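Local coordinates for putative outer membrane protein (LpxR) (PDB 3FID) that probably removes an acyl chain from lipid A in the outer membrane as a metal-binding beta-barrel deacylase, at residues A48-F53 against L207-K212; Q57-P62 against F79-H84; G109-G114 against I137-G142. One frame throughout, in Å; residues are numbered along the deposited sequence.

Along the chain, contact 2 and then contact 3 both lie inside the long loop that contact 1 closes. Contacts 1 and 2 share strand 49-60: contact 1 uses its beginning and contact 2 its end, with centres about 27 Å apart on opposite sides of the chain's centre. Contacts 2 and 3 have centres only about 9 Å apart and touch, since Gln57 NE2 lies 2.9 Å from Ala112 O and Phe79 O lies 3.0 Å from Ile137 N. All three belong to the antiparallel strand system of an outer-membrane barrel. Contact 1 ties a loop to the barrel wall, contact 2 pairs neighbouring strands and supplies one zinc ligand, and contact 3 brings together the two ends of the connection between strands 97-108 and 140-157.

Contact 1 of 3, residues A48-F53 against L207-K212; sequences ASQLSF and LIHTQK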
# COMPACT_ATOMS: atom_id res chain seq x y z
N ALA A 48 22.84 1.58 9.34
CA ALA A 48 22.11 2.68 8.70
C ALA A 48 21.31 2.31 7.43
O ALA A 48 20.43 3.07 7.02
CB ALA A 48 23.07 3.81 8.39
N SER A 49 21.62 1.15 6.83
CA SER A 49 21.19 0.85 5.46
C SER A 49 20.66 -0.56 5.26
O SER A 49 21.29 -1.54 5.69
CB SER A 49 22.36 1.05 4.51
OG SER A 49 22.72 2.42 4.39
N GLN A 50 19.53 -0.66 4.56
CA GLN A 50 18.93 -1.94 4.20
C GLN A 50 18.77 -2.11 2.71
O GLN A 50 18.61 -1.13 1.96
CB GLN A 50 17.52 -2.09 4.78
CG GLN A 50 17.41 -2.10 6.25
CD GLN A 50 15.98 -2.40 6.69
OE1 GLN A 50 15.00 -1.82 6.17
NE2 GLN A 50 15.86 -3.31 7.64
N LEU A 51 18.83 -3.38 2.30
CA LEU A 51 18.41 -3.80 0.99
C LEU A 51 17.23 -4.75 1.17
O LEU A 51 17.34 -5.74 1.89
CB LEU A 51 19.55 -4.55 0.29
CG LEU A 51 19.32 -4.97 -1.16
CD1 LEU A 51 19.06 -3.80 -2.16
CD2 LEU A 51 20.49 -5.84 -1.60
N SER A 52 16.12 -4.47 0.46
CA SER A 52 14.90 -5.27 0.58
C SER A 52 14.49 -5.93 -0.73
O SER A 52 14.69 -5.37 -1.80
CB SER A 52 13.74 -4.38 1.02
OG SER A 52 14.04 -3.81 2.27
N PHE A 53 13.89 -7.11 -0.61
CA PHE A 53 13.33 -7.83 -1.75
C PHE A 53 11.87 -8.13 -1.39
O PHE A 53 11.58 -8.42 -0.24
CB PHE A 53 14.06 -9.16 -1.95
CG PHE A 53 13.33 -10.14 -2.85
CD1 PHE A 53 13.30 -9.95 -4.24
CD2 PHE A 53 12.66 -11.25 -2.31
CE1 PHE A 53 12.63 -10.88 -5.08
CE2 PHE A 53 11.97 -12.17 -3.13
CZ PHE A 53 11.97 -12.00 -4.50
N LEU A 207 7.73 -4.41 6.36
CA LEU A 207 9.16 -4.34 6.55
C LEU A 207 9.50 -3.32 7.63
O LEU A 207 8.85 -2.28 7.74
CB LEU A 207 9.88 -4.04 5.25
CG LEU A 207 9.67 -5.12 4.18
CD1 LEU A 207 10.11 -4.59 2.83
CD2 LEU A 207 10.39 -6.44 4.58
N ILE A 208 10.51 -3.65 8.43
CA ILE A 208 10.91 -2.81 9.58
C ILE A 208 12.41 -2.53 9.50
O ILE A 208 13.20 -3.44 9.27
CB ILE A 208 10.55 -3.51 10.93
CG1 ILE A 208 9.01 -3.54 11.12
CG2 ILE A 208 11.25 -2.81 12.14
CD1 ILE A 208 8.52 -4.44 12.28
N HIS A 209 12.79 -1.27 9.69
CA HIS A 209 14.21 -0.92 9.85
C HIS A 209 14.34 -0.48 11.30
O HIS A 209 13.81 0.55 11.68
CB HIS A 209 14.59 0.24 8.92
CG HIS A 209 16.04 0.60 8.96
ND1 HIS A 209 16.52 1.81 8.49
CD2 HIS A 209 17.12 -0.07 9.43
CE1 HIS A 209 17.83 1.85 8.65
NE2 HIS A 209 18.22 0.73 9.23
N THR A 210 15.00 -1.29 12.12
CA THR A 210 15.11 -0.94 13.53
C THR A 210 16.47 -1.29 14.11
O THR A 210 17.11 -2.23 13.67
CB THR A 210 14.02 -1.61 14.39
OG1 THR A 210 14.06 -1.06 15.72
CG2 THR A 210 14.20 -3.14 14.46
N GLN A 211 16.87 -0.51 15.12
CA GLN A 211 18.05 -0.84 15.93
C GLN A 211 17.66 -1.74 17.12
O GLN A 211 18.45 -2.57 17.57
CB GLN A 211 18.75 0.45 16.39
CG GLN A 211 19.37 1.31 15.22
CD GLN A 211 20.31 2.46 15.71
OE1 GLN A 211 19.97 3.23 16.64
NE2 GLN A 211 21.48 2.59 15.06
N LYS A 212 16.40 -1.64 17.53
CA LYS A 212 15.91 -2.15 18.82
C LYS A 212 15.84 -3.68 18.97
O LYS A 212 15.41 -4.39 18.07
CB LYS A 212 14.54 -1.50 19.12
CG LYS A 212 13.99 -1.68 20.54
CD LYS A 212 14.81 -0.98 21.61
CE LYS A 212 14.08 -0.97 22.97
NZ LYS A 212 13.69 -2.34 23.48
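Gln50 and His209 meet because their first torsions aim them at each other: CG of Gln50 lies opposite its own carbonyl carbon (chi1 -64°), while the imidazole of His209 swings away from its backbone N (chi1 -176°). The two side chains then run alongside each other head to tail, amide and ring planes 24° apart. Gln50 CG sits over one face of the imidazole, offset toward its rim and 4.1 Å from the ring centroid, a CH-pi contact. Beyond it, the extended glutamine donates a hydrogen bond from NE2 to Ile208 O, 3.1 Å long and tilted from the carbonyl plane, moderately bent at the hydrogen, while OE1 accepts from Arg204. A primary amide suits this buried place, since it donates at one end and accepts at the other. Ala48 O lies at the edge of the imidazole, 3.3 Å from His209 CE1; the ring nitrogens bond instead to Arg98 through ND1 and to Asp47 O through NE2, which fixes its rotation. Farther along the strand, Ser52 OG, paired with Ser42, lies 4.0 Å from Leu207 CD1 of the loop. Loop 207-212 thus lies against the start of strand 49-60, with Leu207 also touching strand 33-44, His209 reaching Asn90 of strand 80-94, and Ile208 resting on helix 191-194.

Contact 2 of 3, residues Q57-P62 against F79-H84; sequences QDIYSP and FSAFLH. With ZN (zinc ion), chain E.
Phe79 carries Pro62 on one face of its ring: CD stands 3.4 Å from the ring centroid, almost on the normal, the proline standing across the ring with its CD pointed at the centre in a CH-pi contact. At the other end of the pairing, the rings of Phe82 and His84 lie face against face, while the imidazole edge is turned to Asp58. There His84 NE2 donates to Asp58 OD2 at 2.9 Å, nearly in the ring plane, and meets the carboxylate oxygen on its anti side but 31° out of the carboxylate plane. A chi1 of 46° sets the imidazole between backbone N and carbonyl carbon and turns the other nitrogen, ND1, to the zinc ion, 2.1 Å away. Asp58 is a second-shell residue: it orients the histidine and would be expected to strengthen its donation to the metal, while its OD1 is held by Tyr33 and Arg205. Between these ends, Asp58 with Phe82 and Tyr60 with Ser80 form hydrogen-bonded antiparallel pairs, and small Ala81 accommodates Ile59 beside it. The strands run at 167° to each other. This is an antiparallel strand pair of a beta-barrel bearing a His-carboxylate hydrogen bond behind a zinc ligand; His54, Asp104 and a water also bind the zinc.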
# COMPACT_ATOMS: atom_id res chain seq x y z
N GLN A 57 0.99 -9.19 -4.73
CA GLN A 57 -0.16 -9.14 -5.65
C GLN A 57 -1.23 -8.25 -5.04
O GLN A 57 -1.66 -8.45 -3.90
CB GLN A 57 -0.73 -10.54 -5.91
CG GLN A 57 -1.75 -10.56 -7.10
CD GLN A 57 -2.77 -11.67 -7.01
OE1 GLN A 57 -3.31 -11.96 -5.94
NE2 GLN A 57 -3.04 -12.32 -8.14
N ASP A 58 -1.66 -7.25 -5.80
CA ASP A 58 -2.74 -6.38 -5.37
C ASP A 58 -3.87 -6.45 -6.37
O ASP A 58 -3.62 -6.50 -7.57
CB ASP A 58 -2.20 -4.98 -5.27
CG ASP A 58 -1.16 -4.87 -4.19
OD1 ASP A 58 -1.52 -5.19 -3.02
OD2 ASP A 58 -0.02 -4.51 -4.52
N ILE A 59 -5.11 -6.49 -5.86
CA ILE A 59 -6.32 -6.73 -6.65
C ILE A 59 -7.26 -5.54 -6.45
O ILE A 59 -7.47 -5.10 -5.30
CB ILE A 59 -7.00 -8.04 -6.21
CG1 ILE A 59 -5.99 -9.21 -6.28
CG2 ILE A 59 -8.28 -8.36 -7.09
CD1 ILE A 59 -6.62 -10.56 -5.87
N TYR A 60 -7.79 -5.02 -7.56
CA TYR A 60 -8.61 -3.81 -7.61
C TYR A 60 -9.94 -4.18 -8.24
O TYR A 60 -10.00 -5.09 -9.08
CB TYR A 60 -7.92 -2.68 -8.41
CG TYR A 60 -6.60 -2.33 -7.75
CD1 TYR A 60 -6.59 -1.51 -6.62
CD2 TYR A 60 -5.40 -2.88 -8.19
CE1 TYR A 60 -5.39 -1.23 -5.94
CE2 TYR A 60 -4.19 -2.59 -7.52
CZ TYR A 60 -4.21 -1.77 -6.40
OH TYR A 60 -3.04 -1.47 -5.71
N SER A 61 -10.99 -3.48 -7.82
CA SER A 61 -12.38 -3.97 -8.01
C SER A 61 -13.34 -2.78 -8.26
O SER A 61 -13.11 -1.68 -7.73
CB SER A 61 -12.83 -4.75 -6.77
OG SER A 61 -14.18 -5.23 -6.91
N PRO A 62 -14.43 -3.00 -9.06
CA PRO A 62 -15.56 -2.05 -9.05
C PRO A 62 -16.21 -2.07 -7.65
O PRO A 62 -15.94 -2.97 -6.85
CB PRO A 62 -16.57 -2.64 -10.07
CG PRO A 62 -15.98 -3.86 -10.63
CD PRO A 62 -14.63 -4.13 -9.97
N PHE A 79 -12.31 -4.55 -12.95
CA PHE A 79 -11.44 -5.50 -12.24
C PHE A 79 -10.01 -5.43 -12.82
O PHE A 79 -9.81 -5.34 -14.05
CB PHE A 79 -12.00 -6.93 -12.30
CG PHE A 79 -13.11 -7.21 -11.30
CD1 PHE A 79 -12.82 -7.44 -9.95
CD2 PHE A 79 -14.44 -7.24 -11.71
CE1 PHE A 79 -13.86 -7.69 -9.02
CE2 PHE A 79 -15.50 -7.50 -10.81
CZ PHE A 79 -15.23 -7.72 -9.47
N SER A 80 -9.01 -5.44 -11.95
CA SER A 80 -7.61 -5.55 -12.38
C SER A 80 -6.73 -6.13 -11.27
O SER A 80 -7.13 -6.20 -10.12
CB SER A 80 -7.04 -4.19 -12.86
OG SER A 80 -6.89 -3.29 -11.76
N ALA A 81 -5.53 -6.56 -11.62
CA ALA A 81 -4.54 -6.91 -10.60
C ALA A 81 -3.14 -6.52 -11.03
O ALA A 81 -2.83 -6.42 -12.22
CB ALA A 81 -4.62 -8.42 -10.22
N PHE A 82 -2.30 -6.28 -10.03
CA PHE A 82 -0.93 -5.85 -10.21
C PHE A 82 -0.06 -6.88 -9.47
O PHE A 82 -0.18 -7.02 -8.27
CB PHE A 82 -0.81 -4.45 -9.59
CG PHE A 82 0.60 -3.89 -9.57
CD1 PHE A 82 1.51 -4.16 -10.60
CD2 PHE A 82 0.97 -3.03 -8.54
CE1 PHE A 82 2.78 -3.57 -10.59
CE2 PHE A 82 2.25 -2.45 -8.51
CZ PHE A 82 3.15 -2.73 -9.54
N LEU A 83 0.77 -7.61 -10.21
CA LEU A 83 1.67 -8.62 -9.63
C LEU A 83 3.10 -8.09 -9.79
O LEU A 83 3.48 -7.70 -10.88
CB LEU A 83 1.54 -9.93 -10.39
CG LEU A 83 2.46 -11.08 -9.97
CD1 LEU A 83 2.11 -11.71 -8.57
CD2 LEU A 83 2.31 -12.11 -11.09
N HIS A 84 3.87 -8.04 -8.71
CA HIS A 84 5.13 -7.30 -8.80
C HIS A 84 6.21 -7.85 -7.89
O HIS A 84 5.93 -8.51 -6.91
CB HIS A 84 4.93 -5.79 -8.55
CG HIS A 84 4.07 -5.46 -7.36
ND1 HIS A 84 4.55 -4.81 -6.25
CD2 HIS A 84 2.75 -5.67 -7.13
CE1 HIS A 84 3.56 -4.62 -5.39
NE2 HIS A 84 2.46 -5.16 -5.89
ZN ZN E . 6.39 -4.02 -5.64
O HOH W 1 5.79 -2.06 -4.67

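Contact 3 of 3, residues G109-G114 against I137-G142; sequences GPDAGG and IENRYG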
# COMPACT_ATOMS: atom_id res chain seq x y z
N GLY A 109 -2.87 -6.85 -15.58
CA GLY A 109 -3.59 -7.55 -16.64
C GLY A 109 -3.95 -8.94 -16.18
O GLY A 109 -3.69 -9.29 -15.02
N PRO A 110 -4.58 -9.75 -17.05
CA PRO A 110 -4.90 -11.14 -16.68
C PRO A 110 -3.67 -11.95 -16.14
O PRO A 110 -3.82 -12.77 -15.25
CB PRO A 110 -5.40 -11.73 -17.99
CG PRO A 110 -5.98 -10.59 -18.70
CD PRO A 110 -5.09 -9.41 -18.40
N ASP A 111 -2.48 -11.68 -16.67
CA ASP A 111 -1.24 -12.36 -16.24
C ASP A 111 -0.88 -12.12 -14.77
O ASP A 111 -0.13 -12.89 -14.18
CB ASP A 111 -0.06 -11.96 -17.13
CG ASP A 111 -0.19 -12.49 -18.56
OD1 ASP A 111 -1.25 -13.10 -18.87
OD2 ASP A 111 0.75 -12.28 -19.36
N ALA A 112 -1.46 -11.07 -14.17
CA ALA A 112 -1.21 -10.78 -12.75
C ALA A 112 -1.95 -11.75 -11.82
O ALA A 112 -1.66 -11.84 -10.63
CB ALA A 112 -1.57 -9.32 -12.44
N GLY A 113 -2.94 -12.48 -12.37
CA GLY A 113 -3.60 -13.59 -11.67
C GLY A 113 -4.71 -13.23 -10.69
O GLY A 113 -5.04 -14.01 -9.78
N GLY A 114 -5.27 -12.02 -10.84
CA GLY A 114 -6.36 -11.56 -9.95
C GLY A 114 -7.64 -12.39 -10.00
O GLY A 114 -8.19 -12.73 -8.95
N ILE A 137 -8.90 -5.34 -16.94
CA ILE A 137 -7.86 -4.60 -17.65
C ILE A 137 -6.87 -5.55 -18.33
O ILE A 137 -6.39 -6.50 -17.73
CB ILE A 137 -7.11 -3.57 -16.73
CG1 ILE A 137 -8.12 -2.58 -16.09
CG2 ILE A 137 -6.02 -2.82 -17.50
CD1 ILE A 137 -8.91 -1.68 -17.09
N GLU A 138 -6.56 -5.27 -19.60
CA GLU A 138 -5.65 -6.11 -20.40
C GLU A 138 -4.18 -5.94 -20.02
O GLU A 138 -3.79 -4.90 -19.44
CB GLU A 138 -5.82 -5.76 -21.87
CG GLU A 138 -5.17 -4.45 -22.28
CD GLU A 138 -5.46 -4.08 -23.74
OE1 GLU A 138 -5.15 -2.94 -24.13
OE2 GLU A 138 -6.02 -4.91 -24.47
N ASN A 139 -3.35 -6.92 -20.39
CA ASN A 139 -1.94 -6.98 -19.98
C ASN A 139 -1.12 -5.77 -20.40
O ASN A 139 -1.21 -5.31 -21.55
CB ASN A 139 -1.25 -8.24 -20.53
CG ASN A 139 -1.68 -9.52 -19.82
OD1 ASN A 139 -1.80 -9.56 -18.60
ND2 ASN A 139 -1.90 -10.59 -20.61
N ARG A 140 -0.34 -5.25 -19.45
CA ARG A 140 0.79 -4.39 -19.75
C ARG A 140 1.87 -4.74 -18.75
O ARG A 140 1.63 -4.70 -17.55
CB ARG A 140 0.47 -2.90 -19.69
CG ARG A 140 1.72 -2.08 -19.98
CD ARG A 140 1.50 -0.61 -19.90
NE ARG A 140 0.62 -0.12 -20.95
CZ ARG A 140 0.26 1.16 -21.05
NH1 ARG A 140 0.73 2.06 -20.16
NH2 ARG A 140 -0.55 1.55 -22.02
N TYR A 141 3.03 -5.14 -19.27
CA TYR A 141 4.19 -5.49 -18.46
C TYR A 141 4.97 -4.23 -18.32
O TYR A 141 4.96 -3.39 -19.23
CB TYR A 141 5.04 -6.54 -19.19
CG TYR A 141 4.55 -7.93 -18.95
CD1 TYR A 141 5.08 -8.71 -17.93
CD2 TYR A 141 3.53 -8.47 -19.75
CE1 TYR A 141 4.60 -10.00 -17.67
CE2 TYR A 141 3.06 -9.76 -19.51
CZ TYR A 141 3.60 -10.52 -18.47
OH TYR A 141 3.13 -11.78 -18.24
N GLY A 142 5.64 -4.06 -17.19
CA GLY A 142 6.38 -2.83 -17.01
C GLY A 142 7.26 -2.82 -15.79
O GLY A 142 7.52 -3.85 -15.18
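Asn139 OD1 is gripped where the 3-10 turn presses on the lead-in to strand 140-157: it accepts from Asp111 N at 2.9 Å on a lone pair in its carbonyl plane, with an N-H...O angle of 163°. The amide reaches this N-H because Asn139 CG stands opposite the carbonyl carbon, chi1 -73°. Packing is close here. Gly109 CA makes a C-H...O contact of 3.2 Å with Ile137 O; glycine suits the place, because this oxygen and Asn139 OD1 crowd it and its backbone angles call for glycine. Pro110 CD fills the next place, 3.3 Å from both Ile137 O and Asn139 OD1, and as a residue without an N-H it leaves the lone bond to Asp111. The other side, where Asp111 and Tyr141 are exposed, is looser. There the two side chains cross, carboxylate and ring planes 64° apart, and Tyr141 OH donates to Asp111 OD2 at 2.7 Å, on the anti side; a long phenol suits the span from strand 140-157. Ala112 N bonds to Gly109 O within the turn, and Gly113 is the N-cap of helix 114-125. The arrangement is a 3-10 turn whose backbone N-H is held by an asparagine side chain, where the helix-bearing connection between outer-membrane barrel strands 97-108 and 140-157 begins and ends.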